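Local coordinates for protein isomerase/lactonizing enzyme (PDB 1RVK) that is of unknown function but binds magnesium and belongs to the enolase superfamily, whose members typically abstract a proton from the alpha-carbon of a carboxylate substrate, at residues F228-E233 with C276-T281; S241-L246 with I252-P257; K294-A299 with C306-N311. All coordinates share one frame; numbering follows the deposited sequence.

Overall arrangement
All three contacts belong to the barrel domain of an enolase-superfamily fold, and all are buried. Contact 1 lies inside the barrel, across strand 254-256, which separates its two strands; contacts 2 and 3 lie on the outer side, where a helix packs against the strand that follows it. Contact 2 shares its sheet with contact 1, strand 254-256 bonding to both 230-232 and 278-281, and their centres are about 8 Å apart. Contact 3 joins contact 1 through strands 278-281 and 306-308, with the Thr281 hydroxyl meeting that of Thr295. The chemistry follows position: charge and magnesium inside, aliphatic and aromatic carbon in contact 2, and in contact 3 a methionine (present as selenomethionine) and a cysteine beside methyl groups.

Contact 1. Residues F228-E233 with C276-T281; sequences FDWIEE and CDILRT. With MG (magnesium ion), chain B.
Glu232 brings its carboxylate over one face of the Arg280 guanidinium, tilted so that the two planes are 56° apart. OE2 of Glu232 is 3.0 Å from NE of Arg280, and OE1 of Glu232 forms a long salt bridge of 4.0 Å to NE of Arg280. OE1 stands well out of the guanidinium plane, so the attraction is between charges and no N-H points at it. Glu232 reaches inward because CG lies opposite the backbone N (chi1 -176°) and the chain stays extended beyond it, which carries OE2 of Glu232 to the magnesium ion at 2.2 Å.

Strands 230-232 and 278-281 belong to the parallel barrel of the enolase C-terminal domain, with strand 254-256 between them. Asp206 and Glu258 complete the protein ligands of the metal, and three waters are also bound; water 1 donates to OE2 of Glu233 at 2.5 Å. OE1 of Glu232 turns its anti lone pair to the indole, accepting from NE1 of Trp230 at 3.1 Å, with the oxygen 24° out of the ring plane, and also pairs with Lys169. NH1 of Arg280 forms a salt bridge with Glu329 and NE of Arg280 hydrogen-bonds to Glu258, consistent with a tightly held network of charges beside the metal. Farther along the strands, CE3 of Trp230 meets CD1 of Ile278 at 4.1 Å, the methyl approaching the ring obliquely.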
# COMPACT_ATOMS: atom_id res chain seq x y z
N PHE A 228 -11.80 5.62 18.09
CA PHE A 228 -10.95 5.31 16.94
C PHE A 228 -11.14 6.34 15.83
O PHE A 228 -12.24 6.87 15.65
CB PHE A 228 -11.26 3.90 16.40
CG PHE A 228 -10.44 2.81 17.04
CD1 PHE A 228 -9.78 1.87 16.25
CD2 PHE A 228 -10.32 2.73 18.42
CE1 PHE A 228 -9.01 0.86 16.83
CE2 PHE A 228 -9.55 1.72 19.01
CZ PHE A 228 -8.89 0.78 18.21
N ASP A 229 -10.06 6.60 15.09
CA ASP A 229 -10.06 7.57 14.00
C ASP A 229 -10.83 7.12 12.76
O ASP A 229 -11.44 7.94 12.08
CB ASP A 229 -8.62 7.90 13.59
CG ASP A 229 -8.00 8.97 14.46
OD1 ASP A 229 -8.46 9.16 15.60
OD2 ASP A 229 -7.03 9.61 14.00
N TRP A 230 -10.77 5.83 12.46
CA TRP A 230 -11.50 5.33 11.30
C TRP A 230 -11.65 3.82 11.29
O TRP A 230 -10.93 3.10 11.98
CB TRP A 230 -10.86 5.82 9.98
CG TRP A 230 -9.62 5.08 9.47
CD1 TRP A 230 -9.47 3.73 9.29
CD2 TRP A 230 -8.41 5.68 8.97
NE1 TRP A 230 -8.25 3.45 8.71
CE2 TRP A 230 -7.58 4.63 8.50
CE3 TRP A 230 -7.95 7.00 8.87
CZ2 TRP A 230 -6.32 4.87 7.94
CZ3 TRP A 230 -6.69 7.23 8.31
CH2 TRP A 230 -5.90 6.17 7.85
N ILE A 231 -12.64 3.36 10.53
CA ILE A 231 -12.90 1.95 10.37
C ILE A 231 -12.62 1.75 8.88
O ILE A 231 -13.11 2.51 8.04
CB ILE A 231 -14.36 1.58 10.75
CG1 ILE A 231 -14.58 0.08 10.56
CG2 ILE A 231 -15.34 2.41 9.94
CD1 ILE A 231 -15.95 -0.40 11.02
N GLU A 232 -11.82 0.74 8.57
CA GLU A 232 -11.41 0.49 7.19
C GLU A 232 -11.88 -0.84 6.59
O GLU A 232 -11.68 -1.90 7.17
CB GLU A 232 -9.88 0.57 7.13
CG GLU A 232 -9.25 0.43 5.76
CD GLU A 232 -7.75 0.59 5.83
OE1 GLU A 232 -7.27 1.37 6.69
OE2 GLU A 232 -7.04 -0.05 5.04
N GLU A 233 -12.50 -0.74 5.42
CA GLU A 233 -12.98 -1.90 4.66
C GLU A 233 -13.56 -3.04 5.50
O GLU A 233 -13.04 -4.16 5.49
CB GLU A 233 -11.84 -2.42 3.77
CG GLU A 233 -12.25 -3.45 2.72
CD GLU A 233 -11.15 -3.75 1.70
OE1 GLU A 233 -11.42 -4.51 0.75
OE2 GLU A 233 -10.02 -3.23 1.85
N CYS A 276 -18.20 7.04 1.68
CA CYS A 276 -17.12 7.11 2.66
C CYS A 276 -16.93 8.53 3.16
O CYS A 276 -17.40 9.48 2.53
CB CYS A 276 -15.81 6.61 2.04
SG CYS A 276 -15.28 7.55 0.60
N ASP A 277 -16.23 8.67 4.28
CA ASP A 277 -15.96 9.98 4.88
C ASP A 277 -14.53 10.40 4.56
O ASP A 277 -14.19 11.58 4.57
CB ASP A 277 -16.13 9.90 6.40
CG ASP A 277 -17.50 9.39 6.80
OD1 ASP A 277 -18.49 10.12 6.57
OD2 ASP A 277 -17.59 8.26 7.33
N ILE A 278 -13.69 9.41 4.28
CA ILE A 278 -12.28 9.62 3.92
C ILE A 278 -12.05 8.69 2.74
O ILE A 278 -12.43 7.52 2.77
CB ILE A 278 -11.34 9.19 5.07
CG1 ILE A 278 -11.66 9.97 6.35
CG2 ILE A 278 -9.89 9.42 4.66
CD1 ILE A 278 -10.95 9.43 7.58
N LEU A 279 -11.42 9.20 1.68
CA LEU A 279 -11.17 8.39 0.50
C LEU A 279 -9.90 7.57 0.70
O LEU A 279 -9.09 7.85 1.59
CB LEU A 279 -11.01 9.28 -0.73
CG LEU A 279 -11.15 8.62 -2.11
CD1 LEU A 279 -12.57 8.08 -2.27
CD2 LEU A 279 -10.83 9.64 -3.21
N ARG A 280 -9.72 6.54 -0.12
CA ARG A 280 -8.52 5.72 -0.04
C ARG A 280 -8.04 5.41 -1.44
O ARG A 280 -8.83 5.30 -2.38
CB ARG A 280 -8.80 4.41 0.72
CG ARG A 280 -7.53 3.61 1.07
CD ARG A 280 -7.80 2.78 2.32
NE ARG A 280 -6.69 1.94 2.79
CZ ARG A 280 -5.54 2.38 3.30
NH1 ARG A 280 -4.62 1.51 3.71
NH2 ARG A 280 -5.29 3.68 3.37
N THR A 281 -6.73 5.32 -1.59
CA THR A 281 -6.12 5.00 -2.87
C THR A 281 -4.84 4.27 -2.54
O THR A 281 -4.54 4.02 -1.37
CB THR A 281 -5.79 6.28 -3.68
OG1 THR A 281 -5.42 5.91 -5.02
CG2 THR A 281 -4.64 7.05 -3.04
MG MG B . -6.56 -2.02 4.28
O HOH W 1 -8.66 -2.64 3.85
O HOH W 2 -5.74 -3.95 3.35
O HOH W 3 -4.43 -1.72 5.08

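Contact 2. Residues S241-L246 with I252-P257; sequences SSYKWL and IPVVGP
Helix segment 241-246 covers the outer side of strand 254-256, with the CA atoms of Tyr243 and Val254 coming within 8.2 Å and no hydrogen bond passing between the two backbones. The helix is the middle element of a beta-alpha-beta unit of the barrel: strand 230-232 leads into helix 240-249, and the chain returns as strand 254-256, parallel to the first.

Val254 carries the strand's share of the contact, with a different methyl for each helix residue. Its CG1, opposite the backbone N (chi1 171°), comes up to the edge of the Tyr243 ring, near the ring plane, rather than over a face. CG1 of Val254 is 3.8 Å from CD2 of Tyr243 and 4.1 Å from CE2 of Tyr243, so it touches the CD2-CE2 edge of the phenol. The other methyl turns to the next turn of the helix. Here Leu246 supplies a single branch: its CA-CB bond does not aim at the strand, but chi1 (-170°) sets CG opposite the backbone N, and the rotation about CB-CG then brings CD1 to the strand.

The ring of Tyr243 is fixed at its far end by a hydrogen bond from OH to the backbone oxygen of Met235, and Trp270 meets it with the ring planes inclined at about 50°. On the strand, the amide of Val254 is bonded to Asp277, whose carboxylate thereby ties this strand to the segment leading into strand 278-281. The tightest point of the packing is methyl against methyl, CD1 of Leu246 and CG2 of Val254 at 3.4 Å, closer than usual van der Waals contact.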
# COMPACT_ATOMS: atom_id res chain seq x y z
N SER A 241 -23.41 0.39 -2.14
CA SER A 241 -24.60 0.67 -1.34
C SER A 241 -24.44 0.32 0.13
O SER A 241 -24.99 1.00 0.99
CB SER A 241 -25.82 -0.05 -1.92
OG SER A 241 -26.32 0.65 -3.05
N SER A 242 -23.72 -0.75 0.42
CA SER A 242 -23.51 -1.15 1.80
C SER A 242 -22.70 -0.10 2.54
O SER A 242 -22.91 0.14 3.73
CB SER A 242 -22.79 -2.50 1.86
OG SER A 242 -23.64 -3.54 1.41
N TYR A 243 -21.77 0.54 1.83
CA TYR A 243 -20.95 1.57 2.45
C TYR A 243 -21.72 2.87 2.66
O TYR A 243 -21.49 3.58 3.63
CB TYR A 243 -19.68 1.81 1.63
CG TYR A 243 -18.61 0.80 1.95
CD1 TYR A 243 -18.67 -0.50 1.45
CD2 TYR A 243 -17.58 1.12 2.84
CE1 TYR A 243 -17.73 -1.46 1.83
CE2 TYR A 243 -16.64 0.17 3.22
CZ TYR A 243 -16.72 -1.12 2.72
OH TYR A 243 -15.80 -2.05 3.12
N LYS A 244 -22.64 3.18 1.74
CA LYS A 244 -23.45 4.37 1.89
C LYS A 244 -24.29 4.18 3.17
O LYS A 244 -24.41 5.09 4.00
CB LYS A 244 -24.38 4.54 0.68
CG LYS A 244 -23.63 4.75 -0.63
CD LYS A 244 -24.55 4.62 -1.84
CE LYS A 244 -25.59 5.73 -1.90
NZ LYS A 244 -26.45 5.61 -3.12
N TRP A 245 -24.84 2.98 3.31
CA TRP A 245 -25.66 2.64 4.47
C TRP A 245 -24.85 2.66 5.76
O TRP A 245 -25.26 3.27 6.75
CB TRP A 245 -26.27 1.24 4.29
CG TRP A 245 -27.03 0.73 5.49
CD1 TRP A 245 -28.34 1.00 5.81
CD2 TRP A 245 -26.53 -0.09 6.54
NE1 TRP A 245 -28.67 0.40 7.00
CE2 TRP A 245 -27.58 -0.28 7.47
CE3 TRP A 245 -25.28 -0.70 6.79
CZ2 TRP A 245 -27.42 -1.05 8.63
CZ3 TRP A 245 -25.13 -1.46 7.95
CH2 TRP A 245 -26.19 -1.63 8.85
N LEU A 246 -23.70 2.00 5.75
CA LEU A 246 -22.86 1.92 6.94
C LEU A 246 -22.40 3.30 7.39
O LEU A 246 -22.42 3.61 8.59
CB LEU A 246 -21.66 1.01 6.68
CG LEU A 246 -20.77 0.58 7.84
CD1 LEU A 246 -19.95 1.77 8.28
CD2 LEU A 246 -21.61 0.02 8.99
N ILE A 252 -18.20 6.95 13.63
CA ILE A 252 -16.78 6.84 13.28
C ILE A 252 -16.59 6.94 11.77
O ILE A 252 -17.37 6.38 10.99
CB ILE A 252 -16.18 5.49 13.78
CG1 ILE A 252 -14.68 5.44 13.46
CG2 ILE A 252 -16.89 4.31 13.14
CD1 ILE A 252 -13.95 4.25 14.08
N PRO A 253 -15.57 7.69 11.33
CA PRO A 253 -15.31 7.84 9.90
C PRO A 253 -15.02 6.51 9.20
O PRO A 253 -14.32 5.65 9.74
CB PRO A 253 -14.11 8.78 9.86
CG PRO A 253 -14.32 9.64 11.08
CD PRO A 253 -14.72 8.61 12.12
N VAL A 254 -15.57 6.37 8.00
CA VAL A 254 -15.36 5.18 7.19
C VAL A 254 -14.39 5.60 6.09
O VAL A 254 -14.62 6.61 5.42
CB VAL A 254 -16.68 4.70 6.54
CG1 VAL A 254 -16.39 3.59 5.53
CG2 VAL A 254 -17.62 4.20 7.61
N VAL A 255 -13.31 4.85 5.91
CA VAL A 255 -12.33 5.17 4.88
C VAL A 255 -12.35 4.09 3.81
O VAL A 255 -12.40 2.90 4.12
CB VAL A 255 -10.90 5.26 5.46
CG1 VAL A 255 -9.91 5.66 4.38
CG2 VAL A 255 -10.87 6.26 6.59
N GLY A 256 -12.32 4.51 2.55
CA GLY A 256 -12.34 3.56 1.45
C GLY A 256 -12.51 4.26 0.12
O GLY A 256 -12.64 5.48 0.08
N PRO A 257 -12.51 3.52 -1.00
CA PRO A 257 -12.33 2.07 -1.06
C PRO A 257 -10.86 1.74 -1.29
O PRO A 257 -10.17 2.43 -2.03
CB PRO A 257 -13.20 1.69 -2.25
CG PRO A 257 -12.94 2.82 -3.20
CD PRO A 257 -12.92 4.06 -2.31

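Contact 3. Residues K294-A299 with C306-N311; sequences KTMHLA and CEVHGN
Helix segment 294-299 runs nearly antiparallel to strand 306-308, their axes at 154° and 8.8 Å apart at closest approach. The CA atoms of Met296 and Cys306 are separated by 5.9 Å. The CB of Cys306 is directed at the helix and fills the middle of the contact. It is held between two helix residues, CB of Cys306 lying 3.6 Å from SE of selenomethionine Met296 and 3.7 Å from CB of Ala299.

The first bond of the Met296 side chain does not aim at the strand, but bends at chi2 (-61°) and chi3 (-56°) bring its selenium and methyl over it. SE of Met296 also lies 3.9 Å from CG2 of Val308 and 3.4 Å from the carbonyl O of Cys306. That oxygen is buried here without a hydrogen-bonding partner, with selenium and CE against it. The thiol of Cys306 lies beside the helix backbone, where SG of Cys306 is 4.1 Å from O of Thr295.

This is a helix packed on the outside of the barrel against its following strand. Met296 continues onto Val318 of helix 313-321, Leu298 packs on helix 263-272, and Ala299 and Cys306 reach the neighbouring strand 278-281 at Leu279 and Thr281.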
# COMPACT_ATOMS: atom_id res chain seq x y z
N LYS A 294 -4.04 11.41 -9.35
CA LYS A 294 -5.36 11.87 -9.78
C LYS A 294 -6.38 11.68 -8.66
O LYS A 294 -7.23 12.54 -8.45
CB LYS A 294 -5.81 11.11 -11.03
CG LYS A 294 -4.98 11.44 -12.26
CD LYS A 294 -5.48 10.69 -13.47
CE LYS A 294 -4.64 11.05 -14.70
NZ LYS A 294 -5.06 10.25 -15.88
N THR A 295 -6.31 10.55 -7.95
CA THR A 295 -7.24 10.30 -6.86
C THR A 295 -7.01 11.28 -5.71
O THR A 295 -7.95 11.67 -5.02
CB THR A 295 -7.12 8.85 -6.32
OG1 THR A 295 -5.84 8.66 -5.72
CG2 THR A 295 -7.29 7.85 -7.46
N MSE A 296 -5.76 11.68 -5.49
CA MSE A 296 -5.45 12.63 -4.41
C MSE A 296 -6.06 13.99 -4.74
O MSE A 296 -6.63 14.65 -3.87
CB MSE A 296 -3.93 12.80 -4.24
CG MSE A 296 -3.17 11.56 -3.80
SE MSE A 296 -3.72 10.89 -2.07
CE MSE A 296 -3.44 12.50 -1.01
N HIS A 297 -5.94 14.40 -5.99
CA HIS A 297 -6.48 15.68 -6.43
C HIS A 297 -8.01 15.67 -6.40
O HIS A 297 -8.64 16.66 -6.04
CB HIS A 297 -5.97 15.99 -7.84
CG HIS A 297 -4.48 16.11 -7.91
ND1 HIS A 297 -3.78 16.04 -9.09
CD2 HIS A 297 -3.55 16.31 -6.94
CE1 HIS A 297 -2.49 16.19 -8.85
NE2 HIS A 297 -2.32 16.35 -7.55
N LEU A 298 -8.58 14.54 -6.80
CA LEU A 298 -10.03 14.37 -6.79
C LEU A 298 -10.55 14.61 -5.37
O LEU A 298 -11.47 15.40 -5.15
CB LEU A 298 -10.37 12.94 -7.23
CG LEU A 298 -11.78 12.42 -6.92
CD1 LEU A 298 -12.83 13.20 -7.71
CD2 LEU A 298 -11.84 10.94 -7.27
N ALA A 299 -9.94 13.93 -4.40
CA ALA A 299 -10.35 14.07 -3.01
C ALA A 299 -10.19 15.51 -2.53
O ALA A 299 -11.09 16.07 -1.90
CB ALA A 299 -9.54 13.13 -2.12
N CYS A 306 -7.33 11.71 1.45
CA CYS A 306 -7.26 10.45 0.72
C CYS A 306 -6.04 9.74 1.27
O CYS A 306 -4.91 10.13 0.99
CB CYS A 306 -7.10 10.71 -0.78
SG CYS A 306 -7.26 9.20 -1.78
N GLU A 307 -6.28 8.72 2.09
CA GLU A 307 -5.20 7.97 2.71
C GLU A 307 -4.62 6.93 1.76
O GLU A 307 -5.35 6.14 1.16
CB GLU A 307 -5.71 7.33 4.00
CG GLU A 307 -6.25 8.36 5.02
CD GLU A 307 -5.18 9.34 5.50
OE1 GLU A 307 -4.04 8.91 5.73
OE2 GLU A 307 -5.49 10.54 5.66
N VAL A 308 -3.30 6.94 1.63
CA VAL A 308 -2.60 6.05 0.71
C VAL A 308 -2.26 4.69 1.30
O VAL A 308 -1.55 4.59 2.30
CB VAL A 308 -1.32 6.71 0.19
CG1 VAL A 308 -0.65 5.82 -0.85
CG2 VAL A 308 -1.65 8.08 -0.42
N HIS A 309 -2.78 3.65 0.66
CA HIS A 309 -2.55 2.27 1.09
C HIS A 309 -1.22 1.71 0.64
O HIS A 309 -0.88 1.77 -0.54
CB HIS A 309 -3.65 1.35 0.56
CG HIS A 309 -3.32 -0.11 0.67
ND1 HIS A 309 -3.28 -0.94 -0.43
CD2 HIS A 309 -2.99 -0.87 1.74
CE1 HIS A 309 -2.94 -2.16 -0.04
NE2 HIS A 309 -2.75 -2.14 1.27
N GLY A 310 -0.47 1.15 1.58
CA GLY A 310 0.79 0.53 1.24
C GLY A 310 2.06 1.29 1.54
O GLY A 310 2.10 2.52 1.49
N ASN A 311 3.11 0.53 1.85
CA ASN A 311 4.42 1.10 2.14
C ASN A 311 5.24 1.10 0.85
O ASN A 311 4.71 0.91 -0.24
CB ASN A 311 5.12 0.27 3.22
CG ASN A 311 5.53 -1.10 2.73
OD1 ASN A 311 4.86 -1.69 1.88
ND2 ASN A 311 6.63 -1.63 3.26